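Local coordinates for 3-alpha-hydroxysteroid dehydrogenase (Pseudomonas sp., PDB 2DKN), which catalyses the NAD-dependent oxidation of the 3-alpha-hydroxyl group of steroids, and the reverse reduction, as a Rossmann-fold short-chain dehydrogenase, at residues K18-R23 / V220-A225; G184-P189 / S215-V220. All blocks are in the same frame, centred on the assembly; numbering follows the deposited sequence.

Contact 1: residues K18-R23 / V220-A225; sequences KELLAR and VAEAIA
Leu20 lays its two methyls over the helix segment 220-225, one on Ala221 and Glu222 and the other on Ala225. CG stands anti to the backbone N (chi1 -174°), which sends the branch toward segment 220-225. Leu20 CD1 lies 4.0 Å from Ala221 CB. Leu20 CD2 lies 3.9 Å from Ala225 CB. Leu21 adds a lighter touch: Leu21 CD2 lies 4.2 Å from Ala225 CB.

Glu222 starts out pointing away from helix 12-23. A bend at chi2 (-82°) turns its carboxylate back beside Leu20, and the two side chains cross at about a right angle. Glu222 CD comes to 3.6 Å from Leu20 CD1. With an alanine in place of Glu222, Leu20 CD1 would probably lose its cover on that flank, and Arg218 the partner of its weak, long ion pair.

Leu20 and Leu21 thus meet Ala221 and Ala225 in an apolar seam. The short helix axes approach to 9.8 Å and cross at -52°. Leu21 also packs on Ile4 and Ile6 of strand 3-7, while Ala223 packs on Leu240 and Val242 of strand 239-242. This is helix-to-helix packing on one face of the parallel Rossmann sheet of a short-chain dehydrogenase.

Contact 2: residues G184-P189 / S215-V220; sequences GAVETP and SEPREV. With NAI (1,4-dihydronicotinamide adenine dinucleotide), chain C.
This is a backbone bridge reinforced by apolar packing, between the loop after strand 177-183 and the start of helix 217-228. Val186 pairs with Ser215 in a single beta bridge. Ser215 N gives a nearly straight bond to Ala185 O (2.9 Å, 174°), while the return bond from Glu187 N to Ser215 O is weak.

The Val186 side chain packs against the helix start. Val186 CG1, anti to the backbone N (chi1 -172°), lies 3.7 Å from Pro217 CA. Its CG2 meets Val220 CG2 on one side and the nicotinamide amide carbon of the coenzyme on the other. The Pro217 ring sits against the Glu187 carbonyl, with Pro217 CD 3.4 Å from Glu187 O. A water donates to both Glu187 O and Glu216 OE2.

The helix start is tied down locally. Glu216 N bonds to Glu219 OE2, and Arg213 forms a salt bridge with the same oxygen. Ser215 OG and Glu219 N reach Glu216 O from opposite faces of its plane.

The loop's other side holds NADH. Val186 N donates to NADH O7N (2.7 Å). NADH N7N donates back to Val186 O (3.2 Å). Thr188 OG1 donates to the NADH phosphate oxygen O2N at 2.6 Å. The paired bonds are likely to fix the rotation of the carboxamide, with the Val186 side chain wedged between it and Val220.

Overall arrangement
Contacts 1 and 2 lie on the same helix, 217-228, and share Val220. Their centres are 12 Å apart. Contact 2 joins the start of that helix to the coenzyme loop; contact 1 packs its next turns on helix 12-23. Arg218 also bridges the two, with Arg218 NE lying 3.8 Å from Leu20 CD1. Contact 2 touches NADH directly. In contact 1, the side chain of Ala221 is about 10 Å from the bound NADH (NAI). Helix 12-23 reaches NADH through Ile13 N, so both contacts tie helix 217-228 to parts of the coenzyme site. Both also meet the second subunit, where Glu219 bonds to Ser233 of that chain.

Contact 1: residues K18-R23 / V220-A225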
loop_
_atom_site.group_PDB
_atom_site.type_symbol
_atom_site.label_atom_id
_atom_site.label_comp_id
_atom_site.label_asym_id
_atom_site.label_seq_id
_atom_site.Cartn_x
_atom_site.Cartn_y
_atom_site.Cartn_z
ATOM N N LYS A 18 -10.706 -3.929 15.813
ATOM C CA LYS A 18 -11.708 -3.487 16.783
ATOM C C LYS A 18 -11.012 -3.102 18.089
ATOM O O LYS A 18 -11.287 -2.056 18.670
ATOM C CB LYS A 18 -12.724 -4.611 17.030
ATOM C CG LYS A 18 -13.588 -4.480 18.299
ATOM C CD LYS A 18 -14.560 -5.676 18.397
ATOM C CE LYS A 18 -13.798 -6.962 18.823
ATOM N NZ LYS A 18 -14.612 -8.261 18.897
ATOM N N GLU A 19 -10.093 -3.952 18.534
ATOM C CA GLU A 19 -9.354 -3.699 19.769
ATOM C C GLU A 19 -8.465 -2.460 19.645
ATOM O O GLU A 19 -8.478 -1.582 20.510
ATOM C CB GLU A 19 -8.517 -4.919 20.079
ATOM C CG GLU A 19 -7.626 -4.797 21.287
ATOM C CD GLU A 19 -7.094 -6.157 21.694
ATOM O OE1 GLU A 19 -7.898 -6.985 22.179
ATOM O OE2 GLU A 19 -5.883 -6.408 21.521
ATOM N N LEU A 20 -7.690 -2.398 18.571
ATOM C CA LEU A 20 -6.843 -1.224 18.301
ATOM C C LEU A 20 -7.619 0.106 18.344
ATOM O O LEU A 20 -7.228 1.044 19.046
ATOM C CB LEU A 20 -6.120 -1.405 16.952
ATOM C CG LEU A 20 -5.072 -0.366 16.523
ATOM C CD1 LEU A 20 -4.256 -0.914 15.349
ATOM C CD2 LEU A 20 -5.720 0.948 16.132
ATOM N N LEU A 21 -8.708 0.202 17.580
ATOM C CA LEU A 21 -9.506 1.431 17.520
ATOM C C LEU A 21 -10.172 1.778 18.848
ATOM O O LEU A 21 -10.278 2.949 19.214
ATOM C CB LEU A 21 -10.580 1.322 16.432
ATOM C CG LEU A 21 -10.013 1.258 14.997
ATOM C CD1 LEU A 21 -11.138 0.997 13.988
ATOM C CD2 LEU A 21 -9.220 2.520 14.592
ATOM N N ALA A 22 -10.644 0.755 19.553
ATOM C CA ALA A 22 -11.340 0.976 20.822
ATOM C C ALA A 22 -10.364 1.597 21.842
ATOM O O ALA A 22 -10.691 2.576 22.530
ATOM C CB ALA A 22 -11.898 -0.329 21.340
ATOM N N ARG A 23 -9.165 1.025 21.907
ATOM C CA ARG A 23 -8.112 1.517 22.800
ATOM C C ARG A 23 -7.655 2.928 22.486
ATOM O O ARG A 23 -7.246 3.675 23.379
ATOM C CB ARG A 23 -6.939 0.557 22.801
ATOM C CG ARG A 23 -7.306 -0.710 23.504
ATOM C CD ARG A 23 -6.212 -1.716 23.483
ATOM N NE ARG A 23 -6.727 -3.027 23.869
ATOM C CZ ARG A 23 -6.066 -4.162 23.681
ATOM N NH1 ARG A 23 -6.609 -5.315 24.051
ATOM N NH2 ARG A 23 -4.861 -4.137 23.114
ATOM N N VAL A 220 -1.729 -5.838 10.260
ATOM C CA VAL A 220 -2.695 -5.449 9.229
ATOM C C VAL A 220 -3.643 -4.383 9.762
ATOM O O VAL A 220 -3.931 -3.412 9.069
ATOM C CB VAL A 220 -3.467 -6.654 8.672
ATOM C CG1 VAL A 220 -4.539 -6.177 7.658
ATOM C CG2 VAL A 220 -2.483 -7.624 7.998
ATOM N N ALA A 221 -4.099 -4.541 11.007
ATOM C CA ALA A 221 -4.966 -3.553 11.619
ATOM C C ALA A 221 -4.331 -2.154 11.636
ATOM O O ALA A 221 -5.018 -1.146 11.405
ATOM C CB ALA A 221 -5.321 -3.992 13.034
ATOM N N GLU A 222 -3.020 -2.089 11.882
ATOM C CA GLU A 222 -2.335 -0.785 11.947
ATOM C C GLU A 222 -2.365 -0.115 10.593
ATOM O O GLU A 222 -2.564 1.074 10.508
ATOM C CB GLU A 222 -0.879 -0.932 12.396
ATOM C CG GLU A 222 -0.712 -1.279 13.871
ATOM C CD GLU A 222 -0.796 -0.087 14.787
ATOM O OE1 GLU A 222 -0.448 -0.251 15.981
ATOM O OE2 GLU A 222 -1.224 1.003 14.347
ATOM N N ALA A 223 -2.148 -0.883 9.530
ATOM C CA ALA A 223 -2.258 -0.322 8.171
ATOM C C ALA A 223 -3.679 0.179 7.868
ATOM O O ALA A 223 -3.875 1.257 7.270
ATOM C CB ALA A 223 -1.820 -1.338 7.161
ATOM N N ILE A 224 -4.682 -0.586 8.272
ATOM C CA ILE A 224 -6.064 -0.148 8.078
ATOM C C ILE A 224 -6.362 1.140 8.856
ATOM O O ILE A 224 -6.972 2.080 8.319
ATOM C CB ILE A 224 -7.060 -1.249 8.489
ATOM C CG1 ILE A 224 -6.871 -2.492 7.609
ATOM C CG2 ILE A 224 -8.513 -0.730 8.425
ATOM C CD1 ILE A 224 -7.636 -3.730 8.147
ATOM N N ALA A 225 -5.931 1.182 10.118
ATOM C CA ALA A 225 -6.184 2.355 10.966
ATOM C C ALA A 225 -5.520 3.593 10.356
ATOM O O ALA A 225 -6.084 4.690 10.388
ATOM C CB ALA A 225 -5.651 2.127 12.370
#

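Contact 2: residues G184-P189 / S215-V220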
loop_
_atom_site.group_PDB
_atom_site.type_symbol
_atom_site.label_atom_id
_atom_site.label_comp_id
_atom_site.label_asym_id
_atom_site.label_seq_id
_atom_site.Cartn_x
_atom_site.Cartn_y
_atom_site.Cartn_z
ATOM N N GLY A 184 -0.830 -10.360 2.732
ATOM C CA GLY A 184 -0.310 -11.651 2.337
ATOM C C GLY A 184 -0.730 -12.514 3.517
ATOM O O GLY A 184 -1.760 -12.249 4.144
ATOM N N ALA A 185 0.030 -13.553 3.812
ATOM C CA ALA A 185 -0.359 -14.474 4.896
ATOM C C ALA A 185 -0.459 -13.806 6.263
ATOM O O ALA A 185 0.445 -13.097 6.661
ATOM C CB ALA A 185 0.642 -15.620 4.958
ATOM N N VAL A 186 -1.556 -14.035 6.982
ATOM C CA VAL A 186 -1.689 -13.496 8.319
ATOM C C VAL A 186 -2.299 -14.487 9.333
ATOM O O VAL A 186 -3.097 -15.307 8.915
ATOM C CB VAL A 186 -2.802 -12.369 8.315
ATOM C CG1 VAL A 186 -2.848 -11.614 9.653
ATOM C CG2 VAL A 186 -2.669 -11.386 7.133
ATOM N N GLU A 187 -1.873 -14.537 10.609
ATOM C CA GLU A 187 -1.646 -15.783 11.385
ATOM C C GLU A 187 -2.995 -15.365 12.014
ATOM O O GLU A 187 -3.052 -14.829 13.123
ATOM C CB GLU A 187 -0.524 -15.601 12.395
ATOM C CG GLU A 187 0.845 -15.777 11.778
ATOM C CD GLU A 187 1.068 -17.198 11.300
ATOM O OE1 GLU A 187 2.055 -17.434 10.560
ATOM O OE2 GLU A 187 0.252 -18.082 11.655
ATOM N N THR A 188 -4.114 -15.623 11.341
ATOM C CA THR A 188 -5.375 -16.105 11.886
ATOM C C THR A 188 -5.991 -17.491 11.677
ATOM O O THR A 188 -5.400 -18.347 11.037
ATOM C CB THR A 188 -6.408 -15.152 11.219
ATOM O OG1 THR A 188 -6.639 -15.588 9.870
ATOM C CG2 THR A 188 -5.837 -13.708 11.136
ATOM N N PRO A 189 -7.195 -17.711 12.252
ATOM C CA PRO A 189 -7.870 -18.993 12.019
ATOM C C PRO A 189 -8.094 -19.305 10.543
ATOM O O PRO A 189 -8.087 -20.477 10.157
ATOM C CB PRO A 189 -9.194 -18.833 12.782
ATOM C CG PRO A 189 -8.829 -17.926 13.904
ATOM C CD PRO A 189 -7.955 -16.883 13.213
ATOM N N SER A 215 2.118 -12.272 8.930
ATOM C CA SER A 215 1.776 -11.063 9.661
ATOM C C SER A 215 1.034 -11.433 10.949
ATOM O O SER A 215 0.308 -12.428 10.988
ATOM C CB SER A 215 0.838 -10.191 8.805
ATOM O OG SER A 215 0.607 -8.947 9.450
ATOM N N GLU A 216 1.134 -10.577 11.967
ATOM C CA GLU A 216 0.209 -10.721 13.077
ATOM C C GLU A 216 -1.008 -9.882 12.669
ATOM O O GLU A 216 -0.862 -8.891 11.944
ATOM C CB GLU A 216 0.821 -10.255 14.407
ATOM C CG GLU A 216 1.920 -11.202 14.901
ATOM C CD GLU A 216 1.405 -12.633 15.096
ATOM O OE1 GLU A 216 2.018 -13.582 14.559
ATOM O OE2 GLU A 216 0.351 -12.820 15.751
ATOM N N PRO A 217 -2.224 -10.296 13.080
ATOM C CA PRO A 217 -3.392 -9.516 12.664
ATOM C C PRO A 217 -3.271 -8.033 13.012
ATOM O O PRO A 217 -3.759 -7.196 12.272
ATOM C CB PRO A 217 -4.556 -10.145 13.444
ATOM C CG PRO A 217 -4.060 -11.450 13.949
ATOM C CD PRO A 217 -2.578 -11.505 13.849
ATOM N N ARG A 218 -2.661 -7.712 14.150
ATOM C CA ARG A 218 -2.518 -6.318 14.555
ATOM C C ARG A 218 -1.704 -5.505 13.529
ATOM O O ARG A 218 -1.920 -4.299 13.403
ATOM C CB ARG A 218 -1.867 -6.244 15.935
ATOM C CG ARG A 218 -1.379 -4.874 16.358
ATOM C CD ARG A 218 -2.464 -3.995 16.898
ATOM N NE ARG A 218 -1.874 -2.864 17.615
ATOM C CZ ARG A 218 -2.130 -2.558 18.883
ATOM N NH1 ARG A 218 -1.537 -1.502 19.432
ATOM N NH2 ARG A 218 -2.996 -3.287 19.589
ATOM N N GLU A 219 -0.765 -6.143 12.830
ATOM C CA GLU A 219 0.068 -5.426 11.842
ATOM C C GLU A 219 -0.791 -4.986 10.650
ATOM O O GLU A 219 -0.627 -3.878 10.103
ATOM C CB GLU A 219 1.239 -6.294 11.371
ATOM C CG GLU A 219 2.183 -6.647 12.500
ATOM C CD GLU A 219 3.334 -7.477 12.044
ATOM O OE1 GLU A 219 4.412 -6.892 11.846
ATOM O OE2 GLU A 219 3.179 -8.704 11.889
ATOM N N VAL A 220 -1.729 -5.838 10.260
ATOM C CA VAL A 220 -2.695 -5.449 9.229
ATOM C C VAL A 220 -3.643 -4.383 9.762
ATOM O O VAL A 220 -3.931 -3.412 9.069
ATOM C CB VAL A 220 -3.467 -6.654 8.672
ATOM C CG1 VAL A 220 -4.539 -6.177 7.658
ATOM C CG2 VAL A 220 -2.483 -7.624 7.998
HETATM P PA NAI C . -10.998 -14.742 10.206
HETATM O O1A NAI C . -11.737 -15.945 9.785
HETATM O O2A NAI C . -10.231 -14.813 11.472
HETATM O O5B NAI C . -12.008 -13.503 10.319
HETATM C C5B NAI C . -12.982 -13.276 9.342
HETATM C C4B NAI C . -14.264 -12.884 10.065
HETATM O O4B NAI C . -15.211 -12.666 9.036
HETATM C C3B NAI C . -14.797 -13.986 10.978
HETATM O O3B NAI C . -15.166 -13.475 12.244
HETATM C C2B NAI C . -16.043 -14.424 10.229
HETATM O O2B NAI C . -17.072 -14.926 11.054
HETATM C C1B NAI C . -16.443 -13.159 9.463
HETATM N N9A NAI C . -17.324 -13.609 8.376
HETATM C C8A NAI C . -17.056 -14.558 7.411
HETATM N N7A NAI C . -18.184 -14.721 6.674
HETATM C C5A NAI C . -19.164 -13.911 7.173
HETATM C C6A NAI C . -20.503 -13.684 6.831
HETATM N N6A NAI C . -21.159 -14.433 5.919
HETATM N N1A NAI C . -21.228 -12.766 7.565
HETATM C C2A NAI C . -20.661 -12.086 8.621
HETATM N N3A NAI C . -19.346 -12.307 8.965
HETATM C C4A NAI C . -18.619 -13.217 8.253
HETATM O O3 NAI C . -10.073 -14.383 8.946
HETATM P PN NAI C . -9.090 -13.121 8.751
HETATM O O1N NAI C . -9.176 -12.159 9.862
HETATM O O2N NAI C . -7.769 -13.685 8.422
HETATM O O5D NAI C . -9.730 -12.493 7.421
HETATM C C5D NAI C . -10.150 -11.137 7.373
HETATM C C4D NAI C . -10.069 -10.712 5.913
HETATM O O4D NAI C . -8.703 -10.765 5.518
HETATM C C3D NAI C . -10.826 -11.639 4.965
HETATM O O3D NAI C . -11.452 -10.828 3.978
HETATM C C2D NAI C . -9.708 -12.422 4.281
HETATM O O2D NAI C . -10.068 -12.792 2.978
HETATM C C1D NAI C . -8.587 -11.392 4.258
HETATM N N1N NAI C . -7.238 -11.997 4.087
HETATM C C2N NAI C . -6.759 -12.869 5.024
HETATM C C3N NAI C . -5.499 -13.423 4.864
HETATM C C7N NAI C . -4.940 -14.340 5.923
HETATM O O7N NAI C . -3.743 -14.961 5.608
HETATM N N7N NAI C . -5.566 -14.527 7.101
HETATM C C4N NAI C . -4.710 -13.083 3.747
HETATM C C5N NAI C . -5.206 -12.149 2.813
HETATM C C6N NAI C . -6.477 -11.623 3.004
HETATM O O HOH W 1 -1.799 -14.665 15.811
#